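Local structure of putative sulfatase yidJ (Bacteroides fragilis, 2QZU) at residues R258-A263 with D443-N448; T266-Y271 with A320-G325; I328-S333 with I436-T441. The protein probably hydrolyses sulfate esters, as a metal-binding member of the sulfatase family. All coordinates share one frame; numbering follows the deposited sequence.

Interaction 1: R258-A263 with D443-N448; sequences RPDIPA and DPHEMN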
ATOM      1  N   ARG A 258      17.293  11.272 -20.139  1.00 17.10           N
ATOM      2  CA  ARG A 258      17.180   9.896 -19.667  1.00 14.82           C
ATOM      3  C   ARG A 258      16.242   9.111 -20.575  1.00 13.66           C
ATOM      4  O   ARG A 258      15.072   8.916 -20.252  1.00 14.02           O
ATOM      5  CB  ARG A 258      16.649   9.865 -18.226  1.00 11.05           C
ATOM      6  CG  ARG A 258      17.643  10.334 -17.161  1.00 12.66           C
ATOM      7  CD  ARG A 258      18.815   9.370 -17.023  1.00 24.59           C
ATOM      8  NE  ARG A 258      18.378   8.035 -16.619  1.00 14.66           N
ATOM      9  CZ  ARG A 258      18.055   7.686 -15.375  1.00 23.59           C
ATOM     10  NH1 ARG A 258      18.124   8.569 -14.384  1.00 12.99           N
ATOM     11  NH2 ARG A 258      17.641   6.452 -15.125  1.00 14.22           N
ATOM     12  N   PRO A 259      16.746   8.649 -21.730  1.00 14.60           N
ATOM     13  CA  PRO A 259      15.902   7.887 -22.655  1.00 12.11           C
ATOM     14  C   PRO A 259      15.405   6.567 -22.068  1.00 10.82           C
ATOM     15  O   PRO A 259      14.462   5.971 -22.585  1.00 13.05           O
ATOM     16  CB  PRO A 259      16.808   7.693 -23.870  1.00 12.10           C
ATOM     17  CG  PRO A 259      18.184   7.655 -23.263  1.00 10.72           C
ATOM     18  CD  PRO A 259      18.121   8.772 -22.250  1.00 14.88           C
ATOM     19  N   ASP A 260      16.034   6.116 -20.985  1.00 10.99           N
ATOM     20  CA  ASP A 260      15.625   4.865 -20.347  1.00 14.46           C
ATOM     21  C   ASP A 260      14.381   5.034 -19.473  1.00 14.57           C
ATOM     22  O   ASP A 260      13.771   4.051 -19.060  1.00 13.27           O
ATOM     23  CB  ASP A 260      16.784   4.275 -19.525  1.00 10.99           C
ATOM     24  CG  ASP A 260      17.307   5.231 -18.473  1.00 13.15           C
ATOM     25  OD1 ASP A 260      17.441   6.436 -18.769  1.00 11.38           O
ATOM     26  OD2 ASP A 260      17.603   4.773 -17.348  1.00 17.82           O
ATOM     27  N   ILE A 261      14.003   6.278 -19.195  1.00 12.86           N
ATOM     28  CA  ILE A 261      12.811   6.542 -18.390  1.00 13.68           C
ATOM     29  C   ILE A 261      11.630   6.807 -19.330  1.00 13.72           C
ATOM     30  O   ILE A 261      11.627   7.790 -20.068  1.00 12.53           O
ATOM     31  CB  ILE A 261      13.021   7.766 -17.465  1.00 15.10           C
ATOM     32  CG1 ILE A 261      14.152   7.473 -16.471  1.00 12.27           C
ATOM     33  CG2 ILE A 261      11.729   8.084 -16.720  1.00  9.83           C
ATOM     34  CD1 ILE A 261      14.541   8.662 -15.590  1.00 12.81           C
ATOM     35  N   PRO A 262      10.612   5.928 -19.315  1.00 13.81           N
ATOM     36  CA  PRO A 262       9.444   6.101 -20.187  1.00 11.48           C
ATOM     37  C   PRO A 262       8.779   7.468 -20.048  1.00 13.10           C
ATOM     38  O   PRO A 262       8.887   8.123 -19.009  1.00 13.43           O
ATOM     39  CB  PRO A 262       8.527   4.955 -19.770  1.00 14.72           C
ATOM     40  CG  PRO A 262       9.499   3.894 -19.342  1.00 10.40           C
ATOM     41  CD  PRO A 262      10.493   4.691 -18.527  1.00 10.78           C
ATOM     42  N   ALA A 263       8.083   7.883 -21.099  1.00 14.88           N
ATOM     43  CA  ALA A 263       7.412   9.177 -21.115  1.00 18.58           C
ATOM     44  C   ALA A 263       6.245   9.289 -20.142  1.00 20.74           C
ATOM     45  O   ALA A 263       5.667   8.288 -19.711  1.00 13.13           O
ATOM     46  CB  ALA A 263       6.932   9.489 -22.533  1.00 22.29           C
ATOM     47  N   ASP A 443      26.508   4.327 -25.372  1.00 14.83           N
ATOM     48  CA  ASP A 443      25.112   4.098 -25.008  1.00 13.21           C
ATOM     49  C   ASP A 443      25.040   3.893 -23.493  1.00 14.34           C
ATOM     50  O   ASP A 443      24.752   2.795 -23.017  1.00 12.55           O
ATOM     51  CB  ASP A 443      24.629   2.856 -25.776  1.00  9.23           C
ATOM     52  CG  ASP A 443      23.215   2.435 -25.418  1.00 12.15           C
ATOM     53  OD1 ASP A 443      22.346   3.307 -25.220  1.00 12.78           O
ATOM     54  OD2 ASP A 443      22.972   1.208 -25.364  1.00 15.25           O
ATOM     55  N   PRO A 444      25.300   4.959 -22.715  1.00 13.79           N
ATOM     56  CA  PRO A 444      25.270   4.879 -21.250  1.00 11.84           C
ATOM     57  C   PRO A 444      23.950   4.439 -20.622  1.00 13.08           C
ATOM     58  O   PRO A 444      23.942   3.837 -19.547  1.00 11.68           O
ATOM     59  CB  PRO A 444      25.687   6.287 -20.821  1.00 15.21           C
ATOM     60  CG  PRO A 444      25.162   7.144 -21.940  1.00 16.25           C
ATOM     61  CD  PRO A 444      25.542   6.343 -23.159  1.00 18.20           C
ATOM     62  N   HIS A 445      22.836   4.731 -21.284  1.00  8.36           N
ATOM     63  CA  HIS A 445      21.535   4.356 -20.743  1.00 11.50           C
ATOM     64  C   HIS A 445      21.057   3.009 -21.271  1.00  9.38           C
ATOM     65  O   HIS A 445      19.890   2.646 -21.122  1.00 11.11           O
ATOM     66  CB  HIS A 445      20.522   5.458 -21.042  1.00 12.93           C
ATOM     67  CG  HIS A 445      20.929   6.794 -20.503  1.00 22.30           C
ATOM     68  ND1 HIS A 445      21.075   7.035 -19.153  1.00 28.85           N
ATOM     69  CD2 HIS A 445      21.290   7.937 -21.132  1.00 23.29           C
ATOM     70  CE1 HIS A 445      21.513   8.270 -18.975  1.00 24.37           C
ATOM     71  NE2 HIS A 445      21.651   8.838 -20.156  1.00 24.93           N
ATOM     72  N   GLU A 446      21.983   2.283 -21.891  1.00 11.96           N
ATOM     73  CA  GLU A 446      21.729   0.948 -22.424  1.00 10.79           C
ATOM     74  C   GLU A 446      20.405   0.782 -23.160  1.00 11.64           C
ATOM     75  O   GLU A 446      19.515   0.048 -22.719  1.00 10.10           O
ATOM     76  CB  GLU A 446      21.841  -0.057 -21.279  1.00 11.87           C
ATOM     77  CG  GLU A 446      23.189   0.029 -20.573  1.00 10.24           C
ATOM     78  CD  GLU A 446      23.279  -0.844 -19.335  1.00 14.90           C
ATOM     79  OE1 GLU A 446      24.269  -1.594 -19.212  1.00 10.81           O
ATOM     80  OE2 GLU A 446      22.370  -0.770 -18.483  1.00 15.71           O
HETATM   81  N   MSE A 447      20.297   1.451 -24.302  1.00  9.38           N
HETATM   82  CA  MSE A 447      19.093   1.407 -25.123  1.00 11.38           C
HETATM   83  C   MSE A 447      19.284   0.580 -26.393  1.00 11.72           C
HETATM   84  O   MSE A 447      18.310   0.188 -27.031  1.00 16.73           O
HETATM   85  CB  MSE A 447      18.692   2.826 -25.537  1.00  9.67           C
HETATM   86  CG  MSE A 447      18.523   3.803 -24.393  1.00 24.18           C
HETATM   87 SE   MSE A 447      17.096   3.295 -23.201  1.00 32.14          SE
HETATM   88  CE  MSE A 447      15.586   3.675 -24.358  1.00 20.51           C
ATOM     89  N   ASN A 448      20.535   0.314 -26.757  1.00 12.07           N
ATOM     90  CA  ASN A 448      20.828  -0.428 -27.982  1.00 12.45           C
ATOM     91  C   ASN A 448      21.553  -1.744 -27.758  1.00 10.47           C
ATOM     92  O   ASN A 448      22.737  -1.751 -27.420  1.00 13.43           O
ATOM     93  CB  ASN A 448      21.689   0.436 -28.911  1.00 13.78           C
ATOM     94  CG  ASN A 448      21.727  -0.084 -30.339  1.00 21.18           C
ATOM     95  OD1 ASN A 448      22.502   0.405 -31.164  1.00 38.15           O
ATOM     96  ND2 ASN A 448      20.887  -1.066 -30.640  1.00 31.92           N
TER
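H445 sets its imidazole against the turn R258-I261, where three side chains meet it. CD2 of the ring comes 3.5 Å from CD of P259, and CE1 lies equally close to CD of R258, so both aliphatic contacts are made by methylene carbons flanking the ring obliquely. D260 brings OD1 to 3.7 Å from H445 ND1, too far for a hydrogen bond. The H445 ring runs nearly parallel to the guanidinium of R258, with the planes 13° apart, while the two side chains themselves cross at about a right angle. R258 reaches this spot because its chain folds at both chi2 and chi3 (-67° and -61°), which carries it back over its own turn. There R258 NE donates to D260 OD1 and R258 NH2 to D260 OD2, each at 2.8 Å, a side-on, two-pronged salt bridge that fixes the rotation of both groups. One face of the guanidinium carries I261 CD1, over its centre.

M447, a selenomethionine also bent at chi2 and chi3, makes the rest of the contact. Its SE rests 3.6 Å from CA of D260, and its CG lies 4.0 Å from CG of P259. The D443 carboxylate holds the chain just past the turn D443-E446, taking the amide N-H of M447 on OD1 (2.9 Å) and that of N448 on OD2.

The loop leading into helix 267-299 thus meets, at the surface, the loop between strand 431-439 and helix 455-471. No hydrogen bond crosses: ring, methylene and selenium contacts join them, with the charges of R258 and D260 paired within one side.

Interaction 2: T266-Y271 with A320-G325; sequences TEMGDY and AHENAG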
ATOM      1  N   THR A 266       2.654   7.058 -19.544  1.00 18.28           N
ATOM      2  CA  THR A 266       2.805   5.609 -19.659  1.00 18.59           C
ATOM      3  C   THR A 266       2.813   4.998 -18.263  1.00 18.14           C
ATOM      4  O   THR A 266       3.052   5.691 -17.275  1.00 17.32           O
ATOM      5  CB  THR A 266       4.121   5.219 -20.372  1.00 18.39           C
ATOM      6  OG1 THR A 266       5.240   5.609 -19.565  1.00 24.58           O
ATOM      7  CG2 THR A 266       4.216   5.906 -21.728  1.00 23.30           C
ATOM      8  N   GLU A 267       2.552   3.698 -18.180  1.00 15.73           N
ATOM      9  CA  GLU A 267       2.530   3.012 -16.897  1.00 18.28           C
ATOM     10  C   GLU A 267       3.835   3.160 -16.123  1.00 16.00           C
ATOM     11  O   GLU A 267       3.837   3.559 -14.958  1.00 16.26           O
ATOM     12  CB  GLU A 267       2.225   1.526 -17.092  1.00 20.09           C
ATOM     13  CG  GLU A 267       0.775   1.229 -17.424  1.00 31.40           C
ATOM     14  CD  GLU A 267      -0.177   1.718 -16.348  1.00 47.73           C
ATOM     15  OE1 GLU A 267      -0.032   1.286 -15.182  1.00 42.43           O
ATOM     16  OE2 GLU A 267      -1.070   2.533 -16.668  1.00 36.08           O
HETATM   17  N   MSE A 268       4.945   2.844 -16.778  1.00 12.60           N
HETATM   18  CA  MSE A 268       6.249   2.913 -16.131  1.00 11.86           C
HETATM   19  C   MSE A 268       6.813   4.324 -16.008  1.00  9.76           C
HETATM   20  O   MSE A 268       7.579   4.609 -15.090  1.00 12.99           O
HETATM   21  CB  MSE A 268       7.239   2.005 -16.862  1.00 11.77           C
HETATM   22  CG  MSE A 268       6.923   0.520 -16.727  1.00 12.25           C
HETATM   23 SE   MSE A 268       6.952  -0.123 -14.888  1.00 27.52          SE
HETATM   24  CE  MSE A 268       6.230  -1.900 -15.169  1.00 16.19           C
ATOM     25  N   GLY A 269       6.445   5.206 -16.933  1.00  8.64           N
ATOM     26  CA  GLY A 269       6.924   6.572 -16.855  1.00 12.08           C
ATOM     27  C   GLY A 269       6.285   7.274 -15.667  1.00  7.53           C
ATOM     28  O   GLY A 269       6.936   8.045 -14.956  1.00 12.24           O
ATOM     29  N   ASP A 270       5.002   7.009 -15.442  1.00 12.18           N
ATOM     30  CA  ASP A 270       4.304   7.622 -14.318  1.00 13.50           C
ATOM     31  C   ASP A 270       4.759   6.996 -13.010  1.00 14.15           C
ATOM     32  O   ASP A 270       4.809   7.667 -11.982  1.00 13.50           O
ATOM     33  CB  ASP A 270       2.787   7.475 -14.465  1.00 15.45           C
ATOM     34  CG  ASP A 270       2.228   8.335 -15.578  1.00 18.92           C
ATOM     35  OD1 ASP A 270       2.843   9.381 -15.884  1.00 16.84           O
ATOM     36  OD2 ASP A 270       1.170   7.972 -16.137  1.00 22.30           O
ATOM     37  N   TYR A 271       5.096   5.712 -13.054  1.00 15.16           N
ATOM     38  CA  TYR A 271       5.563   5.019 -11.861  1.00  9.59           C
ATOM     39  C   TYR A 271       6.840   5.688 -11.350  1.00 11.48           C
ATOM     40  O   TYR A 271       6.998   5.913 -10.148  1.00 13.07           O
ATOM     41  CB  TYR A 271       5.837   3.545 -12.168  1.00  8.41           C
ATOM     42  CG  TYR A 271       6.228   2.739 -10.942  1.00 11.30           C
ATOM     43  CD1 TYR A 271       5.317   2.519  -9.905  1.00 15.83           C
ATOM     44  CD2 TYR A 271       7.518   2.225 -10.803  1.00 15.63           C
ATOM     45  CE1 TYR A 271       5.682   1.807  -8.762  1.00 12.82           C
ATOM     46  CE2 TYR A 271       7.894   1.515  -9.667  1.00 18.75           C
ATOM     47  CZ  TYR A 271       6.974   1.309  -8.650  1.00 14.55           C
ATOM     48  OH  TYR A 271       7.350   0.611  -7.523  1.00 13.33           O
ATOM     49  N   ALA A 320      12.377   2.649 -15.059  1.00 11.78           N
ATOM     50  CA  ALA A 320      13.391   2.749 -16.098  1.00  8.54           C
ATOM     51  C   ALA A 320      13.464   1.414 -16.831  1.00  7.94           C
ATOM     52  O   ALA A 320      13.380   0.349 -16.210  1.00  8.85           O
ATOM     53  CB  ALA A 320      14.744   3.094 -15.486  1.00 12.33           C
ATOM     54  N   HIS A 321      13.619   1.485 -18.151  1.00  8.83           N
ATOM     55  CA  HIS A 321      13.687   0.299 -19.002  1.00  6.81           C
ATOM     56  C   HIS A 321      12.418  -0.548 -18.901  1.00  8.99           C
ATOM     57  O   HIS A 321      12.439  -1.751 -19.154  1.00 11.06           O
ATOM     58  CB  HIS A 321      14.928  -0.534 -18.654  1.00 10.97           C
ATOM     59  CG  HIS A 321      16.215   0.098 -19.087  1.00 14.74           C
ATOM     60  ND1 HIS A 321      16.548   0.269 -20.412  1.00 12.69           N
ATOM     61  CD2 HIS A 321      17.230   0.641 -18.371  1.00 10.30           C
ATOM     62  CE1 HIS A 321      17.710   0.893 -20.498  1.00 11.09           C
ATOM     63  NE2 HIS A 321      18.144   1.131 -19.273  1.00 11.77           N
ATOM     64  N   GLU A 322      11.312   0.106 -18.549  1.00  9.51           N
ATOM     65  CA  GLU A 322      10.017  -0.553 -18.414  1.00 11.38           C
ATOM     66  C   GLU A 322      10.007  -1.617 -17.314  1.00  9.26           C
ATOM     67  O   GLU A 322       9.159  -2.509 -17.315  1.00 15.40           O
ATOM     68  CB  GLU A 322       9.601  -1.200 -19.742  1.00 14.44           C
ATOM     69  CG  GLU A 322       9.528  -0.255 -20.935  1.00 19.80           C
ATOM     70  CD  GLU A 322       8.461   0.817 -20.796  1.00 31.88           C
ATOM     71  OE1 GLU A 322       7.566   0.669 -19.937  1.00 34.69           O
ATOM     72  OE2 GLU A 322       8.510   1.804 -21.560  1.00 33.82           O
ATOM     73  N   ASN A 323      10.955  -1.518 -16.383  1.00  6.86           N
ATOM     74  CA  ASN A 323      11.057  -2.454 -15.265  1.00  9.60           C
ATOM     75  C   ASN A 323      10.734  -1.741 -13.958  1.00  7.61           C
ATOM     76  O   ASN A 323      11.301  -0.680 -13.663  1.00 11.56           O
ATOM     77  CB  ASN A 323      12.471  -3.038 -15.164  1.00  9.67           C
ATOM     78  CG  ASN A 323      12.733  -4.121 -16.186  1.00 20.89           C
ATOM     79  OD1 ASN A 323      12.799  -3.859 -17.389  1.00 29.08           O
ATOM     80  ND2 ASN A 323      12.884  -5.352 -15.711  1.00 18.01           N
ATOM     81  N   ALA A 324       9.837  -2.318 -13.174  1.00  8.40           N
ATOM     82  CA  ALA A 324       9.477  -1.715 -11.909  1.00  9.50           C
ATOM     83  C   ALA A 324      10.465  -2.035 -10.794  1.00 11.78           C
ATOM     84  O   ALA A 324      10.757  -1.183  -9.950  1.00 11.76           O
ATOM     85  CB  ALA A 324       8.082  -2.254 -11.466  1.00  8.91           C
ATOM     86  N   GLY A 325      11.026  -3.243 -10.840  1.00  7.63           N
ATOM     87  CA  GLY A 325      11.913  -3.651  -9.742  1.00  8.36           C
ATOM     88  C   GLY A 325      13.359  -3.711 -10.104  1.00  9.57           C
ATOM     89  O   GLY A 325      13.849  -2.807 -10.769  1.00  8.63           O
TER
HETATM   90  O   HOH W   1       5.052   1.747 -19.493  1.00 18.62           O
HETATM   91  O   HOH W   2      10.143  -0.048  -7.318  1.00 12.93           O
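M268, a selenomethionine in the first turn of helix 267-299, reaches across to the loop E322-A324, and the meeting is that of a capped helix N-terminus with the loop ahead of helix 331-334. T266 is the N-cap: its OG1 accepts from the amide of G269 at 2.9 Å, and the same hydroxyl is bonded to A263 O.

The apolar contacts begin with M268. Its CG stands anti to the carbonyl carbon (chi1 -68°) and the chain bends at chi2 (-61°), so that SE and CE run toward the loop backbone. CE ends 4.2 Å from CB of A324, and SE passes alongside the peptide between N323 and A324. Y271 approaches the A324 methyl from another direction, its CE2 also 4.2 Å from A324 CB. The alanine methyl thus touches both a selenomethionine end and a tyrosine ring carbon.

Polar groups are linked through water. Y271 OH and A324 O share one water, at 2.9 Å from each, which lies in the plane of the tyrosine ring and donates to the carbonyl. At the other end of the contact, E322 folds back at chi2 to bring its carboxylate beside M268, with OE1 3.3 Å from M268 CG. Since this carboxylate reaches the helix amide of M268 through a water, any stabilisation it gains there is probably modest.

The second subunit packs on this region: K219 of that chain touches M268 and A324, and its Q220 touches Y271. The indirect coupling to the helix start runs through a single water, which accepts from M268 N and donates to E322 OE1 at 2.8 Å.

Interaction 3: I328-S333 with I436-T441; sequences IFYEES and ILFDRT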
ATOM      1  N   ILE A 328      17.942  -7.471 -12.567  1.00  8.84           N
ATOM      2  CA  ILE A 328      18.270  -7.344 -13.982  1.00  8.00           C
ATOM      3  C   ILE A 328      19.635  -6.682 -14.173  1.00  6.85           C
ATOM      4  O   ILE A 328      20.137  -5.999 -13.279  1.00  8.50           O
ATOM      5  CB  ILE A 328      17.171  -6.538 -14.713  1.00  9.96           C
ATOM      6  CG1 ILE A 328      17.379  -6.614 -16.223  1.00  9.01           C
ATOM      7  CG2 ILE A 328      17.175  -5.094 -14.237  1.00  7.95           C
ATOM      8  CD1 ILE A 328      17.114  -7.985 -16.809  1.00 20.12           C
ATOM      9  N   PHE A 329      20.223  -6.875 -15.345  1.00  6.59           N
ATOM     10  CA  PHE A 329      21.554  -6.362 -15.638  1.00  7.45           C
ATOM     11  C   PHE A 329      21.735  -4.866 -15.871  1.00  5.81           C
ATOM     12  O   PHE A 329      22.868  -4.390 -15.934  1.00  8.51           O
ATOM     13  CB  PHE A 329      22.133  -7.127 -16.827  1.00  8.94           C
ATOM     14  CG  PHE A 329      21.164  -7.296 -17.954  1.00  8.89           C
ATOM     15  CD1 PHE A 329      20.586  -8.536 -18.209  1.00 10.73           C
ATOM     16  CD2 PHE A 329      20.786  -6.203 -18.729  1.00 10.66           C
ATOM     17  CE1 PHE A 329      19.644  -8.686 -19.227  1.00 19.32           C
ATOM     18  CE2 PHE A 329      19.845  -6.341 -19.747  1.00  8.59           C
ATOM     19  CZ  PHE A 329      19.273  -7.585 -19.994  1.00 12.81           C
ATOM     20  N   TYR A 330      20.643  -4.123 -16.002  1.00  8.81           N
ATOM     21  CA  TYR A 330      20.745  -2.683 -16.226  1.00  4.68           C
ATOM     22  C   TYR A 330      21.489  -1.967 -15.096  1.00  3.70           C
ATOM     23  O   TYR A 330      21.390  -2.353 -13.927  1.00  7.71           O
ATOM     24  CB  TYR A 330      19.349  -2.076 -16.401  1.00  5.39           C
ATOM     25  CG  TYR A 330      18.681  -2.468 -17.702  1.00  5.71           C
ATOM     26  CD1 TYR A 330      19.268  -2.148 -18.930  1.00  8.08           C
ATOM     27  CD2 TYR A 330      17.465  -3.149 -17.709  1.00 11.65           C
ATOM     28  CE1 TYR A 330      18.659  -2.498 -20.136  1.00 15.35           C
ATOM     29  CE2 TYR A 330      16.843  -3.503 -18.909  1.00  6.87           C
ATOM     30  CZ  TYR A 330      17.449  -3.173 -20.119  1.00 12.02           C
ATOM     31  OH  TYR A 330      16.850  -3.527 -21.309  1.00 12.85           O
ATOM     32  N   GLU A 331      22.230  -0.923 -15.459  1.00  5.33           N
ATOM     33  CA  GLU A 331      23.002  -0.142 -14.497  1.00  4.40           C
ATOM     34  C   GLU A 331      22.227   0.334 -13.263  1.00  7.28           C
ATOM     35  O   GLU A 331      22.743   0.260 -12.152  1.00  9.87           O
ATOM     36  CB  GLU A 331      23.620   1.080 -15.182  1.00 10.52           C
ATOM     37  CG  GLU A 331      24.774   0.776 -16.118  1.00 12.95           C
ATOM     38  CD  GLU A 331      25.956   0.172 -15.396  1.00 14.64           C
ATOM     39  OE1 GLU A 331      26.109  -1.065 -15.438  1.00 10.73           O
ATOM     40  OE2 GLU A 331      26.726   0.939 -14.777  1.00 14.18           O
ATOM     41  N   GLU A 332      21.003   0.831 -13.449  1.00  6.37           N
ATOM     42  CA  GLU A 332      20.229   1.333 -12.311  1.00  8.30           C
ATOM     43  C   GLU A 332      19.924   0.234 -11.293  1.00  8.29           C
ATOM     44  O   GLU A 332      19.621   0.512 -10.132  1.00  9.21           O
ATOM     45  CB  GLU A 332      18.919   1.983 -12.775  1.00 11.28           C
ATOM     46  CG  GLU A 332      17.932   1.018 -13.407  1.00 14.53           C
ATOM     47  CD  GLU A 332      18.099   0.893 -14.910  1.00 26.87           C
ATOM     48  OE1 GLU A 332      19.195   1.196 -15.426  1.00 25.20           O
ATOM     49  OE2 GLU A 332      17.129   0.479 -15.578  1.00 13.78           O
ATOM     50  N   SER A 333      20.014  -1.012 -11.745  1.00  4.41           N
ATOM     51  CA  SER A 333      19.772  -2.177 -10.906  1.00  5.99           C
ATOM     52  C   SER A 333      21.066  -2.694 -10.261  1.00  5.96           C
ATOM     53  O   SER A 333      21.102  -2.995  -9.063  1.00  7.99           O
ATOM     54  CB  SER A 333      19.128  -3.285 -11.754  1.00  8.00           C
ATOM     55  OG  SER A 333      19.064  -4.513 -11.055  1.00 13.55           O
ATOM     56  N   ILE A 436      22.792 -10.448 -25.236  1.00  9.19           N
ATOM     57  CA  ILE A 436      22.658  -9.015 -25.031  1.00  9.93           C
ATOM     58  C   ILE A 436      24.019  -8.359 -24.832  1.00 10.82           C
ATOM     59  O   ILE A 436      24.863  -8.870 -24.100  1.00 10.53           O
ATOM     60  CB  ILE A 436      21.768  -8.742 -23.799  1.00 15.49           C
ATOM     61  CG1 ILE A 436      20.398  -9.395 -24.011  1.00 11.35           C
ATOM     62  CG2 ILE A 436      21.621  -7.243 -23.570  1.00 11.41           C
ATOM     63  CD1 ILE A 436      19.579  -9.543 -22.747  1.00 19.87           C
ATOM     64  N   LEU A 437      24.230  -7.227 -25.495  1.00  8.37           N
ATOM     65  CA  LEU A 437      25.485  -6.505 -25.376  1.00  8.49           C
ATOM     66  C   LEU A 437      25.238  -5.005 -25.447  1.00 10.30           C
ATOM     67  O   LEU A 437      24.611  -4.516 -26.383  1.00  9.74           O
ATOM     68  CB  LEU A 437      26.458  -6.920 -26.485  1.00 14.77           C
ATOM     69  CG  LEU A 437      27.804  -6.184 -26.520  1.00 12.16           C
ATOM     70  CD1 LEU A 437      28.546  -6.399 -25.209  1.00 14.24           C
ATOM     71  CD2 LEU A 437      28.634  -6.689 -27.695  1.00 15.52           C
ATOM     72  N   PHE A 438      25.720  -4.285 -24.441  1.00  8.60           N
ATOM     73  CA  PHE A 438      25.574  -2.836 -24.398  1.00  7.24           C
ATOM     74  C   PHE A 438      26.944  -2.180 -24.294  1.00 10.61           C
ATOM     75  O   PHE A 438      27.797  -2.624 -23.521  1.00  8.99           O
ATOM     76  CB  PHE A 438      24.753  -2.389 -23.181  1.00 11.55           C
ATOM     77  CG  PHE A 438      23.321  -2.827 -23.207  1.00 11.27           C
ATOM     78  CD1 PHE A 438      22.836  -3.705 -22.238  1.00 11.37           C
ATOM     79  CD2 PHE A 438      22.445  -2.342 -24.172  1.00 13.32           C
ATOM     80  CE1 PHE A 438      21.492  -4.090 -22.232  1.00  5.85           C
ATOM     81  CE2 PHE A 438      21.107  -2.719 -24.178  1.00  7.63           C
ATOM     82  CZ  PHE A 438      20.628  -3.594 -23.206  1.00  5.88           C
ATOM     83  N   ASP A 439      27.147  -1.129 -25.082  1.00  9.48           N
ATOM     84  CA  ASP A 439      28.386  -0.361 -25.059  1.00  8.86           C
ATOM     85  C   ASP A 439      28.006   0.847 -24.209  1.00  9.14           C
ATOM     86  O   ASP A 439      27.374   1.779 -24.701  1.00 11.57           O
ATOM     87  CB  ASP A 439      28.756   0.100 -26.473  1.00 10.05           C
ATOM     88  CG  ASP A 439      30.023   0.939 -26.503  1.00 13.26           C
ATOM     89  OD1 ASP A 439      30.330   1.605 -25.490  1.00 13.24           O
ATOM     90  OD2 ASP A 439      30.704   0.947 -27.547  1.00 19.85           O
ATOM     91  N   ARG A 440      28.383   0.830 -22.935  1.00  9.76           N
ATOM     92  CA  ARG A 440      28.020   1.918 -22.031  1.00 10.06           C
ATOM     93  C   ARG A 440      28.696   3.262 -22.298  1.00 10.93           C
ATOM     94  O   ARG A 440      28.269   4.288 -21.770  1.00 10.93           O
ATOM     95  CB  ARG A 440      28.253   1.490 -20.581  1.00 11.81           C
ATOM     96  CG  ARG A 440      27.486   0.230 -20.189  1.00  6.44           C
ATOM     97  CD  ARG A 440      27.317   0.140 -18.673  1.00 10.01           C
ATOM     98  NE  ARG A 440      28.591   0.257 -17.973  1.00 11.04           N
ATOM     99  CZ  ARG A 440      29.519  -0.696 -17.926  1.00  9.43           C
ATOM    100  NH1 ARG A 440      29.324  -1.859 -18.537  1.00  9.80           N
ATOM    101  NH2 ARG A 440      30.652  -0.477 -17.277  1.00  9.60           N
ATOM    102  N   THR A 441      29.744   3.261 -23.114  1.00 12.43           N
ATOM    103  CA  THR A 441      30.438   4.500 -23.444  1.00 15.77           C
ATOM    104  C   THR A 441      29.593   5.316 -24.422  1.00 14.47           C
ATOM    105  O   THR A 441      29.315   6.492 -24.183  1.00 18.61           O
ATOM    106  CB  THR A 441      31.814   4.219 -24.082  1.00 15.33           C
ATOM    107  OG1 THR A 441      32.647   3.541 -23.134  1.00 13.21           O
ATOM    108  CG2 THR A 441      32.487   5.525 -24.503  1.00 16.06           C
TER
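F329 opens the contact by bringing the rim of its ring against I436 and F438 of strand 431-439. Its CG sits between the backbone N and the carbonyl carbon (chi1 45°), which turns the ring toward the strand. CZ then meets CD1 of I436 at 3.4 Å, while CE2 comes in at the edge of the F438 ring, in its plane, 3.7 Å from CE1. I328 CD1 lies over one face of the F329 ring, toward its rim.

Y330, the N-cap residue of helix 331-334, comes next. The ring planes of Y330 and F438 are inclined by 39° with centroids 5.8 Å apart, an oblique pair whose closest atoms are Y330 CE1 and F438 CZ. F329 CE2 stands over the centre of one Y330 face, so the three rings form a continuous cluster; H321 stacks on Y330 as well.

E331 then crosses the chain of R440 at about a right angle, its carboxylate set over one face of the guanidinium. CD of E331 is 3.5 Å from CD of R440, yet the ion pair from OE2 to NE is long, 3.8 Å, and no N-H points at the oxygen. The stronger partners are outside: E331 OE2 pairs with R417, and R440 NH2 bonds to T418 O.

An aromatic and aliphatic seam thus joins the helix start to the edge strand, with E331 packed on R440 at the far end, where both charges are held more firmly by other residues.

Overall arrangement
The three contacts lie on one side of the chain's centre. Interactions 1 and 3 have centres about 10 Å apart, interactions 1 and 2 about 12 Å, and interactions 2 and 3 about 17 Å. Along the sequence, interactions 2 and 3 follow in series, both within the span bracketed by 258-263 and 443-448. H321 and E446 tie them together: D260 O probably bonds to H321 N, E446 OE2 to E331 N, and H321 also stacks on Y330, joining interaction 2 to interaction 3. Together they connect the start of helix 267-299, the loop 320-330 and helix 331-334 with strand 431-439, bringing connections of the eight-stranded mixed sheet against the C-terminal four-stranded antiparallel sheet.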